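Local coordinates for uncharacterized protein (PDB 4JZA) that probably dephosphorylates phosphatidylinositol 3-phosphate, and so is likely to alter the phosphoinositide lipids of the host during Legionella infection, at residues A558-L561 and I562-A566; T800-E803 and E804-L808. One frame throughout, in Å; residues are numbered along the deposited sequence.

Overall arrangement
Both interactions are local, each within one helix: interaction 1 in helix 556-574 and interaction 2 in helix 794-817. They share no element. Their centres lie 74 Å apart, on opposite sides of the centre of the chain. Interaction 1 is fully buried beside the mixed sheet. Its polar side chains have partners elsewhere in the fold, including Ser533 and Arg372. Interaction 2 is partly exposed and belongs to the C-terminal domain. There one face of the helix, with Trp805, is buried against two other helices, while Glu803 and Lys807 are exposed. A threonine hydroxyl lies near the carbonyl one turn back in both contacts, but only in the first does it also meet a carboxylate.

Interaction 1: residues A558-L561 and I562-A566; sequences AIEL and IHTDA
Glu560 sets CG anti to its backbone nitrogen (chi1 178°) and then bends sharply at chi2 (-96°), which brings its OE2 to the hydroxyl of Thr564, one turn further on. Thr564 holds OG1 beside its own nitrogen (chi1 -60°), and this turns the hydroxyl back toward Glu560. The two side chains cross obliquely. OG1 of Thr564 lies 2.9 Å from OE2 of Glu560 and 3.1 Å from O of Glu560. Which of the two acceptors takes the proton is not settled. Ser533 OG is a further hydrogen-bond partner of this hydroxyl. The other carboxylate oxygen, OE1 of Glu560, makes a salt bridge to Lys557.

The backbone beneath is regular alpha helix. Thr564 N donates to Glu560 O at 2.7 Å, and Asp565 N donates to Leu561 O at 2.8 Å. Ile562 folds back over the preceding turn, with CD1 3.5 Å from Ala558 O.

Helix 556-574 follows strand 545-549. The connection and the first residue of the helix together match the CX5R signature of cysteine-based phosphatases, so this is probably the helix that follows the phosphate-binding loop. Ile559, Glu560 and His563 face helix 524-542, and the His563 ring also meets Phe592 of helix 587-602 edge-to-face. Ile562 and Ala566 pack on that helix too. Ala558, Leu561 and Ile562 touch Gln605 of helix 604-612. Asp565 reaches the sheet, packing on strand 352-359 and making a salt bridge to Arg372.

Interaction 2: residues T800-E803 and E804-L808; sequences TTVE and EWTKL
Val802 O accepts two hydrogen bonds from Thr806. The backbone N of Thr806 reaches it at 2.8 Å, and Thr806 OG1 also lies 2.8 Å from Val802 O. The two donors approach from opposite faces of the carbonyl plane, with OG1 tilted 34° from it. OG1 can reach back because it sits beside its own nitrogen (chi1 -66°).

The other carbonyls are met by backbone donors. Glu804 N donates to Thr800 O at 2.9 Å. Trp805 N donates to Thr801 O at 2.8 Å, in a nearly straight bond (168°). Lys807 N donates to Glu803 O at 3.0 Å. Thr800 and Thr801 bond their hydroxyls to the carbonyls of Glu796 and Ile797.

Thr801 also turns its methyl to the indole, with CG2 anti to the backbone N. CG2 lies over one face of Trp805, 3.2 Å from the centroid of the six-membered ring, in a CH-pi contact. Trp805 NE1 makes a weak hydrogen bond to Ser776 O of helix 772-782, and the ring packs on Leu698 and Leu701 of helix 676-702.

Glu804 OE1 is hydrogen-bonded to Ser776 OG, and OE2 makes a salt bridge to Arg780. Glu803 and Lys807 do not reach each other: OE1 of Glu803 and NZ of Lys807 are 6.8 Å apart. The threonine hydroxyls are therefore satisfied inside the helix, while Glu804 and the indole tie it to its neighbours in the C-terminal domain.

Interaction 1: residues A558-L561 and I562-A566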
loop_
_atom_site.group_PDB
_atom_site.type_symbol
_atom_site.label_atom_id
_atom_site.label_comp_id
_atom_site.label_asym_id
_atom_site.label_seq_id
_atom_site.Cartn_x
_atom_site.Cartn_y
_atom_site.Cartn_z
ATOM N N ALA A 558 0.260 -18.363 2.309
ATOM C CA ALA A 558 1.619 -18.860 2.406
ATOM C C ALA A 558 1.674 -20.065 3.323
ATOM O O ALA A 558 2.402 -21.004 3.076
ATOM C CB ALA A 558 2.547 -17.777 2.908
ATOM N N ILE A 559 0.919 -20.012 4.407
ATOM C CA ILE A 559 0.846 -21.121 5.340
ATOM C C ILE A 559 0.235 -22.377 4.720
ATOM O O ILE A 559 0.691 -23.479 4.981
ATOM C CB ILE A 559 0.146 -20.699 6.644
ATOM C CG1 ILE A 559 1.072 -19.805 7.454
ATOM C CG2 ILE A 559 -0.236 -21.895 7.491
ATOM C CD1 ILE A 559 0.347 -18.905 8.419
ATOM N N GLU A 560 -0.799 -22.208 3.906
ATOM C CA GLU A 560 -1.411 -23.332 3.226
ATOM C C GLU A 560 -0.431 -23.989 2.276
ATOM O O GLU A 560 -0.361 -25.203 2.187
ATOM C CB GLU A 560 -2.629 -22.880 2.431
ATOM C CG GLU A 560 -3.295 -24.001 1.648
ATOM C CD GLU A 560 -2.851 -24.082 0.198
ATOM O OE1 GLU A 560 -2.815 -23.045 -0.476
ATOM O OE2 GLU A 560 -2.551 -25.188 -0.279
ATOM N N LEU A 561 0.322 -23.169 1.560
ATOM C CA LEU A 561 1.291 -23.662 0.599
ATOM C C LEU A 561 2.397 -24.462 1.248
ATOM O O LEU A 561 2.823 -25.472 0.724
ATOM C CB LEU A 561 1.890 -22.511 -0.196
ATOM C CG LEU A 561 0.923 -21.800 -1.129
ATOM C CD1 LEU A 561 1.653 -20.724 -1.900
ATOM C CD2 LEU A 561 0.271 -22.783 -2.075
ATOM N N ILE A 562 2.869 -23.994 2.389
ATOM C CA ILE A 562 3.875 -24.712 3.143
ATOM C C ILE A 562 3.268 -26.050 3.612
ATOM O O ILE A 562 3.905 -27.129 3.482
ATOM C CB ILE A 562 4.297 -23.851 4.348
ATOM C CG1 ILE A 562 5.335 -22.805 3.918
ATOM C CG2 ILE A 562 4.854 -24.682 5.474
ATOM C CD1 ILE A 562 5.385 -21.645 4.866
ATOM N N HIS A 563 2.040 -25.983 4.149
ATOM C CA HIS A 563 1.422 -27.155 4.733
ATOM C C HIS A 563 1.171 -28.179 3.644
ATOM O O HIS A 563 1.521 -29.363 3.792
ATOM C CB HIS A 563 0.144 -26.788 5.437
ATOM C CG HIS A 563 -0.403 -27.855 6.328
ATOM N ND1 HIS A 563 -1.389 -28.725 5.919
ATOM C CD2 HIS A 563 -0.183 -28.124 7.635
ATOM C CE1 HIS A 563 -1.717 -29.516 6.922
ATOM N NE2 HIS A 563 -0.987 -29.189 7.969
ATOM N N THR A 564 0.624 -27.731 2.528
ATOM C CA THR A 564 0.362 -28.642 1.444
ATOM C C THR A 564 1.692 -29.127 0.880
ATOM O O THR A 564 1.901 -30.319 0.720
ATOM C CB THR A 564 -0.555 -27.983 0.409
ATOM O OG1 THR A 564 -1.798 -27.633 1.032
ATOM C CG2 THR A 564 -0.842 -28.896 -0.742
ATOM N N ASP A 565 2.640 -28.255 0.622
ATOM C CA ASP A 565 3.964 -28.785 0.249
ATOM C C ASP A 565 4.424 -29.904 1.228
ATOM O O ASP A 565 4.900 -30.954 0.819
ATOM C CB ASP A 565 5.029 -27.679 0.183
ATOM C CG ASP A 565 4.937 -26.823 -1.090
ATOM O OD1 ASP A 565 4.336 -27.313 -2.095
ATOM O OD2 ASP A 565 5.490 -25.668 -1.094
ATOM N N ALA A 566 4.279 -29.682 2.519
ATOM C CA ALA A 566 4.755 -30.652 3.478
ATOM C C ALA A 566 4.034 -31.995 3.351
ATOM O O ALA A 566 4.636 -33.034 3.579
ATOM C CB ALA A 566 4.589 -30.122 4.889
#

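Interaction 2: residues T800-E803 and E804-L808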
loop_
_atom_site.group_PDB
_atom_site.type_symbol
_atom_site.label_atom_id
_atom_site.label_comp_id
_atom_site.label_asym_id
_atom_site.label_seq_id
_atom_site.Cartn_x
_atom_site.Cartn_y
_atom_site.Cartn_z
ATOM N N THR A 800 21.449 41.227 -0.679
ATOM C CA THR A 800 20.667 42.376 -0.266
ATOM C C THR A 800 20.628 42.565 1.248
ATOM O O THR A 800 20.718 43.676 1.785
ATOM C CB THR A 800 19.231 42.157 -0.721
ATOM O OG1 THR A 800 19.221 41.861 -2.104
ATOM C CG2 THR A 800 18.346 43.370 -0.475
ATOM N N THR A 801 20.460 41.458 1.937
ATOM C CA THR A 801 20.407 41.465 3.380
ATOM C C THR A 801 21.757 41.925 3.944
ATOM O O THR A 801 21.770 42.762 4.843
ATOM C CB THR A 801 20.086 40.058 3.910
ATOM O OG1 THR A 801 18.812 39.612 3.416
ATOM C CG2 THR A 801 20.111 40.056 5.433
ATOM N N VAL A 802 22.886 41.409 3.425
ATOM C CA VAL A 802 24.193 41.826 3.923
ATOM C C VAL A 802 24.369 43.317 3.648
ATOM O O VAL A 802 24.902 44.047 4.475
ATOM C CB VAL A 802 25.393 41.008 3.350
ATOM C CG1 VAL A 802 26.727 41.574 3.814
ATOM C CG2 VAL A 802 25.317 39.551 3.790
ATOM N N GLU A 803 23.913 43.787 2.509
ATOM C CA GLU A 803 24.095 45.195 2.199
ATOM C C GLU A 803 23.314 46.029 3.159
ATOM O O GLU A 803 23.835 47.016 3.719
ATOM C CB GLU A 803 23.746 45.542 0.746
ATOM C CG GLU A 803 24.990 45.888 -0.070
ATOM C CD GLU A 803 24.794 45.743 -1.588
ATOM O OE1 GLU A 803 23.658 45.430 -2.038
ATOM O OE2 GLU A 803 25.784 45.972 -2.342
ATOM N N GLU A 804 22.068 45.614 3.383
ATOM C CA GLU A 804 21.204 46.363 4.232
ATOM C C GLU A 804 21.731 46.350 5.662
ATOM O O GLU A 804 21.806 47.398 6.308
ATOM C CB GLU A 804 19.815 45.819 4.159
ATOM C CG GLU A 804 18.881 46.365 5.218
ATOM C CD GLU A 804 17.447 46.063 4.865
ATOM O OE1 GLU A 804 16.720 45.280 5.574
ATOM O OE2 GLU A 804 17.051 46.596 3.806
ATOM N N TRP A 805 22.148 45.194 6.160
ATOM C CA TRP A 805 22.656 45.165 7.535
ATOM C C TRP A 805 23.965 45.900 7.654
ATOM O O TRP A 805 24.202 46.548 8.652
ATOM C CB TRP A 805 22.829 43.742 8.059
ATOM C CG TRP A 805 21.536 42.986 8.226
ATOM C CD1 TRP A 805 20.283 43.492 8.264
ATOM C CD2 TRP A 805 21.406 41.581 8.381
ATOM N NE1 TRP A 805 19.369 42.486 8.418
ATOM C CE2 TRP A 805 20.042 41.297 8.499
ATOM C CE3 TRP A 805 22.314 40.541 8.450
ATOM C CZ2 TRP A 805 19.568 40.014 8.671
ATOM C CZ3 TRP A 805 21.834 39.278 8.636
ATOM C CH2 TRP A 805 20.468 39.028 8.744
ATOM N N THR A 806 24.816 45.805 6.642
ATOM C CA THR A 806 26.094 46.478 6.712
ATOM C C THR A 806 25.879 47.986 6.795
ATOM O O THR A 806 26.538 48.644 7.561
ATOM C CB THR A 806 26.996 46.055 5.552
ATOM O OG1 THR A 806 27.318 44.655 5.689
ATOM C CG2 THR A 806 28.251 46.823 5.577
ATOM N N LYS A 807 24.932 48.517 6.038
ATOM C CA LYS A 807 24.627 49.939 6.096
ATOM C C LYS A 807 24.146 50.404 7.480
ATOM O O LYS A 807 24.686 51.361 8.069
ATOM C CB LYS A 807 23.557 50.269 5.096
ATOM C CG LYS A 807 23.980 51.344 4.131
ATOM C CD LYS A 807 23.986 50.770 2.701
ATOM C CE LYS A 807 24.324 51.818 1.640
ATOM N NZ LYS A 807 23.352 51.769 0.507
ATOM N N LEU A 808 23.138 49.721 8.012
ATOM C CA LEU A 808 22.708 49.955 9.389
ATOM C C LEU A 808 23.862 49.934 10.367
ATOM O O LEU A 808 23.918 50.775 11.213
ATOM C CB LEU A 808 21.660 48.944 9.817
ATOM C CG LEU A 808 20.327 49.112 9.064
ATOM C CD1 LEU A 808 19.436 47.872 9.206
ATOM C CD2 LEU A 808 19.592 50.364 9.502
#